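Local atomic coordinates of carboxymuconolactone decarboxylase family protein (Thermotoga maritima, PDB entry 1VKE), a protein that belongs to the carboxymuconolactone decarboxylase (AhpD-like) family and is possibly involved in the antioxidative response, perhaps with a peroxiredoxin-type activity. Residues L53-K56 with T57-M61; N42-S45 with A46-P50. All coordinates share one frame; numbering follows the deposited sequence. Where two conformers were deposited one is given.

Contact 1 of 2, residues L53-K56 with T57-M61; sequences LDVK and TKELM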
loop_
_atom_site.group_PDB
_atom_site.type_symbol
_atom_site.label_atom_id
_atom_site.label_comp_id
_atom_site.label_asym_id
_atom_site.label_seq_id
_atom_site.Cartn_x
_atom_site.Cartn_y
_atom_site.Cartn_z
ATOM N N LEU E 53 4.083 -17.144 -21.896
ATOM C CA LEU E 53 3.474 -15.848 -22.093
ATOM C C LEU E 53 4.415 -14.940 -22.873
ATOM O O LEU E 53 5.626 -14.926 -22.619
ATOM C CB LEU E 53 3.134 -15.172 -20.757
ATOM C CG LEU E 53 2.183 -15.900 -19.815
ATOM C CD1 LEU E 53 2.007 -15.090 -18.574
ATOM C CD2 LEU E 53 0.860 -16.123 -20.483
ATOM N N ASP E 54 3.861 -14.233 -23.847
ATOM C CA ASP E 54 4.666 -13.393 -24.702
ATOM C C ASP E 54 5.002 -12.067 -24.068
ATOM O O ASP E 54 4.483 -11.723 -22.985
ATOM C CB ASP E 54 4.073 -13.220 -26.101
ATOM C CG ASP E 54 2.812 -12.387 -26.170
ATOM O OD1 ASP E 54 2.376 -11.723 -25.218
ATOM O OD2 ASP E 54 2.185 -12.333 -27.259
ATOM N N VAL E 55 5.940 -11.357 -24.680
ATOM C CA VAL E 55 6.432 -10.157 -24.047
ATOM C C VAL E 55 5.338 -9.088 -23.908
ATOM O O VAL E 55 5.225 -8.409 -22.847
ATOM C CB VAL E 55 7.707 -9.627 -24.701
ATOM C CG1 VAL E 55 7.462 -9.277 -26.134
ATOM C CG2 VAL E 55 8.271 -8.468 -23.918
ATOM N N LYS E 56 4.489 -8.935 -24.925
ATOM C CA LYS E 56 3.430 -7.928 -24.799
ATOM C C LYS E 56 2.545 -8.208 -23.585
ATOM O O LYS E 56 2.238 -7.298 -22.767
ATOM C CB LYS E 56 2.576 -7.864 -26.062
ATOM C CG LYS E 56 1.539 -6.770 -26.001
ATOM C CD LYS E 56 0.864 -6.542 -27.340
ATOM C CE LYS E 56 -0.067 -7.617 -27.712
ATOM N NZ LYS E 56 -0.767 -7.212 -28.966
ATOM N N THR E 57 2.204 -9.473 -23.406
ATOM C CA THR E 57 1.376 -9.904 -22.294
ATOM C C THR E 57 2.058 -9.612 -20.972
ATOM O O THR E 57 1.419 -9.094 -20.034
ATOM C CB THR E 57 1.089 -11.384 -22.415
ATOM O OG1 THR E 57 0.290 -11.633 -23.599
ATOM C CG2 THR E 57 0.231 -11.860 -21.249
ATOM N N LYS E 58 3.339 -9.988 -20.869
ATOM C CA LYS E 58 4.066 -9.776 -19.595
ATOM C C LYS E 58 4.209 -8.282 -19.265
ATOM O O LYS E 58 4.053 -7.862 -18.090
ATOM C CB LYS E 58 5.416 -10.496 -19.598
ATOM C CG LYS E 58 5.319 -11.998 -19.599
ATOM C CD LYS E 58 6.662 -12.642 -19.371
ATOM C CE LYS E 58 6.585 -14.157 -19.390
ATOM N NZ LYS E 58 7.787 -14.880 -18.861
ATOM N N GLU E 59 4.472 -7.469 -20.282
ATOM C CA GLU E 59 4.577 -6.012 -20.048
ATOM C C GLU E 59 3.234 -5.375 -19.655
ATOM O O GLU E 59 3.199 -4.483 -18.809
ATOM C CB GLU E 59 5.237 -5.328 -21.233
ATOM C CG GLU E 59 6.693 -5.751 -21.415
ATOM C CD GLU E 59 7.672 -5.205 -20.359
ATOM O OE1 GLU E 59 7.261 -4.357 -19.547
ATOM O OE2 GLU E 59 8.875 -5.596 -20.385
ATOM N N LEU E 60 2.139 -5.862 -20.221
ATOM C CA LEU E 60 0.808 -5.455 -19.793
ATOM C C LEU E 60 0.538 -5.875 -18.341
ATOM O O LEU E 60 -0.052 -5.134 -17.567
ATOM C CB LEU E 60 -0.262 -5.998 -20.722
ATOM C CG LEU E 60 -0.328 -5.276 -22.069
ATOM C CD1 LEU E 60 -1.111 -6.196 -23.018
ATOM C CD2 LEU E 60 -0.985 -3.904 -21.969
ATOM N N MET E 61 0.992 -7.049 -17.932
ATOM C CA MET E 61 0.912 -7.430 -16.511
ATOM C C MET E 61 1.739 -6.541 -15.609
ATOM O O MET E 61 1.283 -6.171 -14.526
ATOM C CB MET E 61 1.321 -8.901 -16.326
ATOM C CG MET E 61 0.371 -9.863 -16.991
ATOM S SD MET E 61 1.055 -11.553 -16.979
ATOM C CE MET E 61 -0.408 -12.376 -17.572
HETATM O O HOH W 1 0.957 -14.535 -24.192
#

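Contact 2 of 2, residues N42-S45 with A46-P50; sequences NLDS and AVYRP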
loop_
_atom_site.group_PDB
_atom_site.type_symbol
_atom_site.label_atom_id
_atom_site.label_comp_id
_atom_site.label_asym_id
_atom_site.label_seq_id
_atom_site.Cartn_x
_atom_site.Cartn_y
_atom_site.Cartn_z
ATOM N N ASN E 42 18.547 -7.871 -11.945
ATOM C CA ASN E 42 18.593 -8.817 -13.046
ATOM C C ASN E 42 17.316 -9.680 -13.055
ATOM O O ASN E 42 16.782 -9.957 -14.111
ATOM C CB ASN E 42 19.844 -9.670 -12.938
ATOM C CG ASN E 42 20.023 -10.603 -14.121
ATOM O OD1 ASN E 42 19.924 -11.819 -13.979
ATOM N ND2 ASN E 42 20.273 -10.036 -15.296
ATOM N N LEU E 43 16.823 -10.069 -11.884
ATOM C CA LEU E 43 15.581 -10.829 -11.809
ATOM C C LEU E 43 14.385 -10.018 -12.290
ATOM O O LEU E 43 13.461 -10.593 -12.914
ATOM C CB LEU E 43 15.413 -11.303 -10.364
ATOM C CG LEU E 43 14.312 -12.293 -10.057
ATOM C CD1 LEU E 43 14.381 -13.544 -10.942
ATOM C CD2 LEU E 43 14.480 -12.675 -8.620
ATOM N N ASP E 44 14.365 -8.731 -11.931
ATOM C CA ASP E 44 13.320 -7.795 -12.361
ATOM C C ASP E 44 13.277 -7.758 -13.897
ATOM O O ASP E 44 12.212 -7.825 -14.489
ATOM C CB ASP E 44 13.583 -6.406 -11.817
ATOM C CG ASP E 44 12.415 -5.445 -12.046
ATOM O OD1 ASP E 44 11.237 -5.839 -11.942
ATOM O OD2 ASP E 44 12.635 -4.266 -12.270
ATOM N N SER E 45 14.425 -7.772 -14.540
ATOM C CA SER E 45 14.443 -7.823 -16.022
ATOM C C SER E 45 14.034 -9.198 -16.530
ATOM O O SER E 45 13.236 -9.345 -17.497
ATOM C CB SER E 45 15.843 -7.448 -16.516
ATOM O OG SER E 45 15.882 -7.402 -17.924
ATOM N N ALA E 46 14.541 -10.251 -15.875
ATOM C CA ALA E 46 14.283 -11.624 -16.316
ATOM C C ALA E 46 12.805 -12.034 -16.380
ATOM O O ALA E 46 12.399 -12.749 -17.284
ATOM C CB ALA E 46 15.015 -12.613 -15.438
ATOM N N VAL E 47 12.013 -11.615 -15.391
ATOM C CA VAL E 47 10.603 -12.052 -15.292
ATOM C C VAL E 47 9.730 -11.514 -16.412
ATOM O O VAL E 47 8.620 -11.989 -16.560
ATOM C CB VAL E 47 9.992 -11.803 -13.919
ATOM C CG1 VAL E 47 10.717 -12.610 -12.870
ATOM C CG2 VAL E 47 9.919 -10.319 -13.587
ATOM N N TYR E 48 10.207 -10.516 -17.177
ATOM C CA TYR E 48 9.471 -10.022 -18.319
ATOM C C TYR E 48 9.953 -10.586 -19.651
ATOM O O TYR E 48 9.384 -10.245 -20.692
ATOM C CB TYR E 48 9.516 -8.488 -18.353
ATOM C CG TYR E 48 8.820 -7.877 -17.149
ATOM C CD1 TYR E 48 7.425 -7.788 -17.092
ATOM C CD2 TYR E 48 9.529 -7.483 -16.050
ATOM C CE1 TYR E 48 6.779 -7.269 -15.967
ATOM C CE2 TYR E 48 8.889 -6.983 -14.927
ATOM C CZ TYR E 48 7.523 -6.890 -14.910
ATOM O OH TYR E 48 6.944 -6.361 -13.774
ATOM N N ARG E 49 11.008 -11.417 -19.648
ATOM C CA ARG E 49 11.440 -12.099 -20.864
ATOM C C ARG E 49 10.367 -13.144 -21.232
ATOM O O ARG E 49 9.716 -13.695 -20.349
ATOM C CB ARG E 49 12.818 -12.760 -20.696
ATOM C CG ARG E 49 13.991 -11.830 -20.547
ATOM C CD ARG E 49 15.340 -12.504 -20.887
ATOM N NE ARG E 49 15.705 -13.583 -19.955
ATOM C CZ ARG E 49 16.549 -13.470 -18.919
ATOM N NH1 ARG E 49 17.157 -12.325 -18.643
ATOM N NH2 ARG E 49 16.789 -14.530 -18.149
ATOM N N PRO E 50 10.163 -13.353 -22.528
ATOM C CA PRO E 50 9.045 -14.194 -22.975
ATOM C C PRO E 50 9.244 -15.669 -22.630
ATOM O O PRO E 50 10.364 -16.144 -22.599
ATOM C CB PRO E 50 9.010 -13.965 -24.468
ATOM C CG PRO E 50 10.397 -13.601 -24.854
ATOM C CD PRO E 50 10.943 -12.825 -23.650
HETATM O O HOH W 2 18.965 -13.622 -16.112
#

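Contact 1 of 2, residues L53-K56 with T57-M61
Asp54 turns its carboxylate back to the N-terminal end of helix 55-68 and meets Thr57 with one oxygen. With CG lodged between the backbone N and the carbonyl carbon (chi1 70°), the side chain brings OD1 to the first turn, where Thr57 N donates to it at 2.9 Å, nearly in line with the C-O bond. The hydroxyl of the same residue donates as well, Thr57 OG1 to Asp54 OD1 at 2.6 Å. The two donors arrive from opposite faces of the carboxylate plane, the hydroxyl well above it, and this double grip should restrict rotation of the group. Thr57 can do this because OG1 stands beside its own backbone N (chi1 -65°). A water adds a third link, accepting from Asp54 N and donating to Thr57 OG1.

Leu53, just before the cap, packs on Met61 and Lys58. Its CD1 lies 3.8 Å from Met61 CE, the two side chains crossing at about a right angle, while the extended Lys58 chain runs past the Leu53 backbone, placing its CE 3.8 Å from Leu53 CB. The ammonium of Lys58 turns to Arg49 and forms a salt bridge with Glu94 of the second subunit. Farther along, Lys56 and Leu60 lie side by side, CG to CD1 4.0 Å; Lys56 ends in a salt bridge with Glu91. The Glu59 carboxylate goes to His78 and Arg81, and its backbone N donates to Val55 O at 2.8 Å. Thr57 N donating to Asp54 OD1 marks an aspartate N-cap opening an alpha-helix, with Leu53, ahead of the cap, resting on Met61 two turns in.

Contact 2 of 2, residues N42-S45 with A46-P50
Two helical backbone bonds join Asn42-Ser45 to the residues that follow: Ala46 N donates to Asn42 O at 2.9 Å and Val47 N to Leu43 O at 3.0 Å. The next bond shortens its span, Tyr48 N reaching Ser45 O at 3.3 Å from well above the carbonyl plane. Arg49 N then turns back to Ala46 O, closing a type I beta turn from Ala46 to Arg49 by which the chain leaves helix 35-46.

Apolar contact between 42-45 and 46-50 is slight. In the conformer given, Leu43 CD1 approaches Val47 CG1 to 4.2 Å; both residues also pack on Val101 of the second subunit and on residues of a third, so this last helical turn belongs to the subunit interface of the six-chain assembly.

The aromatic contact is an edge approach. With CG beside its own backbone N (chi1 -64°), Tyr48 lays its ring edge along the preceding turn, CD2 3.1 Å from Asp44 O. The Asp44 carboxylate stands at the same edge, OD1 in the ring plane and 4.0 Å from CE2, its own plane turned 80° from that of the ring. OD1 also has a weak hydrogen bond with Ser105 of the fourth subunit. Asp44 OD2 and the Tyr48 hydroxyl both hydrogen-bond an unidentified ligand, probably from the crystallisation liquor, and the ring also meets that of His78.

Through water, Asn42 OD1 is tied to Arg49 NH2: the water donates to the first at 3.0 Å and accepts from the second. A bend at chi3 (-65°) brings the guanidinium back to the turn, one face toward Ala46 CA, which is offset toward the rim.

From the N terminus, contact 2 comes first, where helix 35-46 gives way to loop; a short linker leads to contact 1, where helix 55-68 begins. The two are in series: each closes a local turn, and neither encloses or crosses the other. They touch all the same, with centres about 11 Å apart. Lys58 NZ reaches back to Arg49 O at 2.7 Å, a probable hydrogen bond. Nearby, Tyr48 lies against the new helix, its CE1 3.5 Å from Lys58 O and its CB 3.6 Å from Glu59 OE2. The loop is thus fastened to helix 55-68, and both contacts pack on the second subunit.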